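Local coordinates for 2-keto acid:ferredoxin oxidoreductase subunit alpha (PDB 1YD7), which probably takes part, as the alpha subunit of a heterotetramer, in the ferredoxin-dependent oxidative decarboxylation of 2-oxoglutarate with CoA to succinyl-CoA, at residues S84-G96 and M111-Q122. Sequence-based numbering, arbitrary orientation.
Sequences SWAGAKAMTATSG and MTETPVVIVDVQ
Strands 90-95 and 116-121 run parallel, their axes 4.6 Å apart at closest approach and turned by 18°, joined by a ladder in which Thr-92 and Thr-94 each donate N-H to one residue of the partner strand and accept from the N-H two residues further along. Its rungs include Val-119 N to Thr-92 O at 2.9 Å and Val-121 N to Thr-94 O at 2.7 Å. At the far end Val-121 O takes two donors, Ser-95 OG (3.1 Å) and Gly-96 N, from opposite faces of its carbonyl plane; chi1 of -156° swings the hydroxyl roughly anti to the backbone N of Ser-95, from where it reaches this oxygen 30° out of the carbonyl plane. The two strands are neighbours in the central parallel sheet of this alpha/beta domain, which belongs to the thiamine-diphosphate-binding family by sequence, with helix 98-102 on the crossover between them. On one face Met-91 CB, of a selenomethionine whose methyl end is doubtfully placed, lies near Val-117 CB (4.1 Å), and Ala-93 CB meets Val-119 CB. On the other, Thr-92 CG2 lies alongside Ile-118 CG1 at 3.8 Å, against helices 73-85 and 98-102, while Thr-92 OG1 bonds to Ala-42 O. Helix 73-85 is itself tied to the second strand's approach: Ser-84 OG gives a 2.7 Å bond to Pro-115 O, which also accepts from a water held by Ala-90 N. Losing this hydroxyl to an alanine would probably leave Pro-115 O with only the water of these two donors and the helix end less firmly anchored. Trp-85 NE1 sits 3.4 Å from Thr-114 CB, the two side chains crossing nearly at right angles, and Thr-112 O, in a poorly ordered loop that makes its closeness doubtful, lies at the ring's edge.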
loop_
_atom_site.group_PDB
_atom_site.type_symbol
_atom_site.label_atom_id
_atom_site.label_comp_id
_atom_site.label_asym_id
_atom_site.label_seq_id
_atom_site.Cartn_x
_atom_site.Cartn_y
_atom_site.Cartn_z
ATOM N N SER A 84 -9.710 7.257 -5.847
ATOM C CA SER A 84 -8.786 7.352 -7.000
ATOM C C SER A 84 -9.379 8.171 -8.161
ATOM O O SER A 84 -8.742 9.067 -8.724
ATOM C CB SER A 84 -8.421 5.961 -7.549
ATOM O OG SER A 84 -7.574 6.109 -8.680
ATOM N N TRP A 85 -10.599 7.852 -8.532
ATOM C CA TRP A 85 -11.265 8.632 -9.593
ATOM C C TRP A 85 -11.422 10.086 -9.214
ATOM O O TRP A 85 -11.359 10.978 -10.058
ATOM C CB TRP A 85 -12.605 8.026 -9.907
ATOM C CG TRP A 85 -12.472 6.819 -10.739
ATOM C CD1 TRP A 85 -12.704 5.544 -10.365
ATOM C CD2 TRP A 85 -12.092 6.776 -12.120
ATOM N NE1 TRP A 85 -12.497 4.697 -11.423
ATOM C CE2 TRP A 85 -12.120 5.433 -12.515
ATOM C CE3 TRP A 85 -11.739 7.753 -13.065
ATOM C CZ2 TRP A 85 -11.803 5.026 -13.820
ATOM C CZ3 TRP A 85 -11.415 7.349 -14.359
ATOM C CH2 TRP A 85 -11.448 6.004 -14.721
ATOM N N ALA A 86 -11.566 10.332 -7.919
ATOM C CA ALA A 86 -11.619 11.680 -7.432
ATOM C C ALA A 86 -10.236 12.325 -7.376
ATOM O O ALA A 86 -10.129 13.486 -7.010
ATOM C CB ALA A 86 -12.318 11.708 -6.050
ATOM N N GLY A 87 -9.171 11.604 -7.753
ATOM C CA GLY A 87 -7.842 12.214 -7.883
ATOM C C GLY A 87 -6.785 11.857 -6.823
ATOM O O GLY A 87 -5.679 12.379 -6.869
ATOM N N ALA A 88 -7.104 10.953 -5.901
ATOM C CA ALA A 88 -6.177 10.531 -4.841
ATOM C C ALA A 88 -5.294 9.346 -5.271
ATOM O O ALA A 88 -5.700 8.521 -6.102
ATOM C CB ALA A 88 -6.997 10.107 -3.595
ATOM N N LYS A 89 -4.100 9.241 -4.685
ATOM C CA LYS A 89 -3.357 7.958 -4.715
ATOM C C LYS A 89 -3.876 7.098 -3.583
ATOM O O LYS A 89 -3.754 7.470 -2.422
ATOM C CB LYS A 89 -1.873 8.167 -4.549
ATOM C CG LYS A 89 -1.173 8.728 -5.746
ATOM C CD LYS A 89 0.350 8.446 -5.622
ATOM C CE LYS A 89 1.117 9.094 -6.722
ATOM N NZ LYS A 89 2.523 8.727 -6.688
ATOM N N ALA A 90 -4.474 5.963 -3.925
ATOM C CA ALA A 90 -5.294 5.187 -3.000
ATOM C C ALA A 90 -4.798 3.769 -2.890
ATOM O O ALA A 90 -4.214 3.230 -3.852
ATOM C CB ALA A 90 -6.751 5.159 -3.465
HETATM N N MSE A 91 -5.020 3.187 -1.711
HETATM C CA MSE A 91 -4.725 1.792 -1.451
HETATM C C MSE A 91 -5.731 1.178 -0.486
HETATM O O MSE A 91 -6.436 1.880 0.230
HETATM C CB MSE A 91 -3.265 1.594 -0.994
HETATM C CG MSE A 91 -2.976 1.631 0.484
HETATM SE SE MSE A 91 -1.131 0.964 1.058
HETATM C CE MSE A 91 -0.588 -0.196 -0.236
ATOM N N THR A 92 -5.838 -0.141 -0.536
ATOM C CA THR A 92 -6.579 -0.904 0.442
ATOM C C THR A 92 -5.761 -2.155 0.750
ATOM O O THR A 92 -4.833 -2.480 0.011
ATOM C CB THR A 92 -8.018 -1.256 -0.058
ATOM O OG1 THR A 92 -8.687 -2.083 0.914
ATOM C CG2 THR A 92 -7.998 -1.978 -1.421
ATOM N N ALA A 93 -6.095 -2.824 1.852
ATOM C CA ALA A 93 -5.397 -4.027 2.312
ATOM C C ALA A 93 -6.373 -5.097 2.752
ATOM O O ALA A 93 -7.285 -4.821 3.505
ATOM C CB ALA A 93 -4.441 -3.709 3.449
ATOM N N THR A 94 -6.168 -6.321 2.276
ATOM C CA THR A 94 -7.035 -7.441 2.635
ATOM C C THR A 94 -6.205 -8.681 2.954
ATOM O O THR A 94 -4.990 -8.695 2.746
ATOM C CB THR A 94 -8.092 -7.737 1.535
ATOM O OG1 THR A 94 -8.915 -8.827 1.962
ATOM C CG2 THR A 94 -7.443 -8.058 0.176
ATOM N N SER A 95 -6.870 -9.700 3.497
ATOM C CA SER A 95 -6.189 -10.917 3.953
ATOM C C SER A 95 -7.001 -12.180 3.647
ATOM O O SER A 95 -8.230 -12.159 3.685
ATOM C CB SER A 95 -5.892 -10.826 5.458
ATOM O OG SER A 95 -4.804 -11.664 5.810
ATOM N N GLY A 96 -6.294 -13.263 3.323
ATOM C CA GLY A 96 -6.907 -14.574 3.103
ATOM C C GLY A 96 -8.040 -14.582 2.084
ATOM O O GLY A 96 -7.791 -14.370 0.890
HETATM N N MSE A 111 -10.399 -1.690 -15.944
HETATM C CA MSE A 111 -11.197 -1.930 -17.144
HETATM C C MSE A 111 -11.428 -0.755 -18.113
HETATM O O MSE A 111 -11.031 -0.899 -19.267
HETATM C CB MSE A 111 -12.555 -2.587 -16.838
HETATM C CG MSE A 111 -13.147 -3.334 -18.056
HETATM SE SE MSE A 111 -15.132 -3.260 -18.293
HETATM C CE MSE A 111 -15.356 -4.583 -19.835
ATOM N N THR A 112 -12.033 0.393 -17.771
ATOM C CA THR A 112 -12.044 1.192 -16.508
ATOM C C THR A 112 -10.730 1.947 -16.181
ATOM O O THR A 112 -10.764 3.168 -15.990
ATOM C CB THR A 112 -12.840 0.592 -15.269
ATOM O OG1 THR A 112 -13.322 1.688 -14.483
ATOM C CG2 THR A 112 -12.032 -0.347 -14.349
ATOM N N GLU A 113 -9.587 1.265 -16.171
ATOM C CA GLU A 113 -8.291 1.915 -15.964
ATOM C C GLU A 113 -8.206 2.802 -14.711
ATOM O O GLU A 113 -7.840 3.972 -14.796
ATOM C CB GLU A 113 -7.884 2.745 -17.195
ATOM C CG GLU A 113 -7.823 1.975 -18.499
ATOM C CD GLU A 113 -7.285 2.815 -19.647
ATOM O OE1 GLU A 113 -6.906 3.985 -19.424
ATOM O OE2 GLU A 113 -7.239 2.299 -20.778
ATOM N N THR A 114 -8.523 2.241 -13.552
ATOM C CA THR A 114 -8.347 2.984 -12.280
ATOM C C THR A 114 -7.020 2.644 -11.546
ATOM O O THR A 114 -6.806 1.489 -11.154
ATOM C CB THR A 114 -9.618 2.868 -11.345
ATOM O OG1 THR A 114 -9.252 2.992 -9.962
ATOM C CG2 THR A 114 -10.374 1.600 -11.551
ATOM N N PRO A 115 -6.128 3.649 -11.370
ATOM C CA PRO A 115 -4.938 3.440 -10.544
ATOM C C PRO A 115 -5.259 3.211 -9.058
ATOM O O PRO A 115 -5.856 4.079 -8.400
ATOM C CB PRO A 115 -4.119 4.737 -10.722
ATOM C CG PRO A 115 -4.837 5.571 -11.738
ATOM C CD PRO A 115 -6.203 5.027 -11.903
ATOM N N VAL A 116 -4.867 2.043 -8.556
ATOM C CA VAL A 116 -5.010 1.682 -7.141
ATOM C C VAL A 116 -4.009 0.583 -6.762
ATOM O O VAL A 116 -3.691 -0.244 -7.590
ATOM C CB VAL A 116 -6.450 1.263 -6.812
ATOM C CG1 VAL A 116 -6.911 0.049 -7.642
ATOM C CG2 VAL A 116 -6.625 0.989 -5.295
ATOM N N VAL A 117 -3.500 0.613 -5.526
ATOM C CA VAL A 117 -2.648 -0.473 -4.950
ATOM C C VAL A 117 -3.441 -1.302 -3.959
ATOM O O VAL A 117 -4.036 -0.764 -3.034
ATOM C CB VAL A 117 -1.403 0.127 -4.289
ATOM C CG1 VAL A 117 -0.530 -0.923 -3.603
ATOM C CG2 VAL A 117 -0.615 0.856 -5.334
ATOM N N ILE A 118 -3.500 -2.609 -4.181
ATOM C CA ILE A 118 -4.162 -3.524 -3.257
ATOM C C ILE A 118 -3.121 -4.444 -2.620
ATOM O O ILE A 118 -2.475 -5.244 -3.313
ATOM C CB ILE A 118 -5.224 -4.416 -3.937
ATOM C CG1 ILE A 118 -6.387 -3.586 -4.511
ATOM C CG2 ILE A 118 -5.739 -5.454 -2.939
ATOM C CD1 ILE A 118 -6.248 -3.254 -5.987
ATOM N N VAL A 119 -2.973 -4.329 -1.296
ATOM C CA VAL A 119 -2.125 -5.236 -0.518
ATOM C C VAL A 119 -2.959 -6.431 -0.155
ATOM O O VAL A 119 -3.988 -6.302 0.483
ATOM C CB VAL A 119 -1.556 -4.580 0.752
ATOM C CG1 VAL A 119 -0.580 -5.550 1.498
ATOM C CG2 VAL A 119 -0.832 -3.323 0.398
ATOM N N ASP A 120 -2.548 -7.588 -0.644
ATOM C CA ASP A 120 -3.164 -8.851 -0.292
ATOM C C ASP A 120 -2.205 -9.576 0.672
ATOM O O ASP A 120 -1.092 -9.918 0.287
ATOM C CB ASP A 120 -3.372 -9.667 -1.567
ATOM C CG ASP A 120 -4.017 -11.030 -1.320
ATOM O OD1 ASP A 120 -4.670 -11.264 -0.276
ATOM O OD2 ASP A 120 -3.867 -11.878 -2.220
ATOM N N VAL A 121 -2.625 -9.813 1.908
ATOM C CA VAL A 121 -1.788 -10.606 2.850
ATOM C C VAL A 121 -2.131 -12.097 2.843
ATOM O O VAL A 121 -3.199 -12.506 3.280
ATOM C CB VAL A 121 -1.862 -10.059 4.286
ATOM C CG1 VAL A 121 -0.896 -10.822 5.218
ATOM C CG2 VAL A 121 -1.546 -8.565 4.282
ATOM N N GLN A 122 -1.213 -12.890 2.315
ATOM C CA GLN A 122 -1.253 -14.357 2.381
ATOM C C GLN A 122 -2.027 -14.906 1.202
ATOM O O GLN A 122 -1.483 -14.967 0.097
ATOM C CB GLN A 122 -1.793 -14.889 3.725
HETATM O O HOH W 1 -4.366 5.247 -6.668
#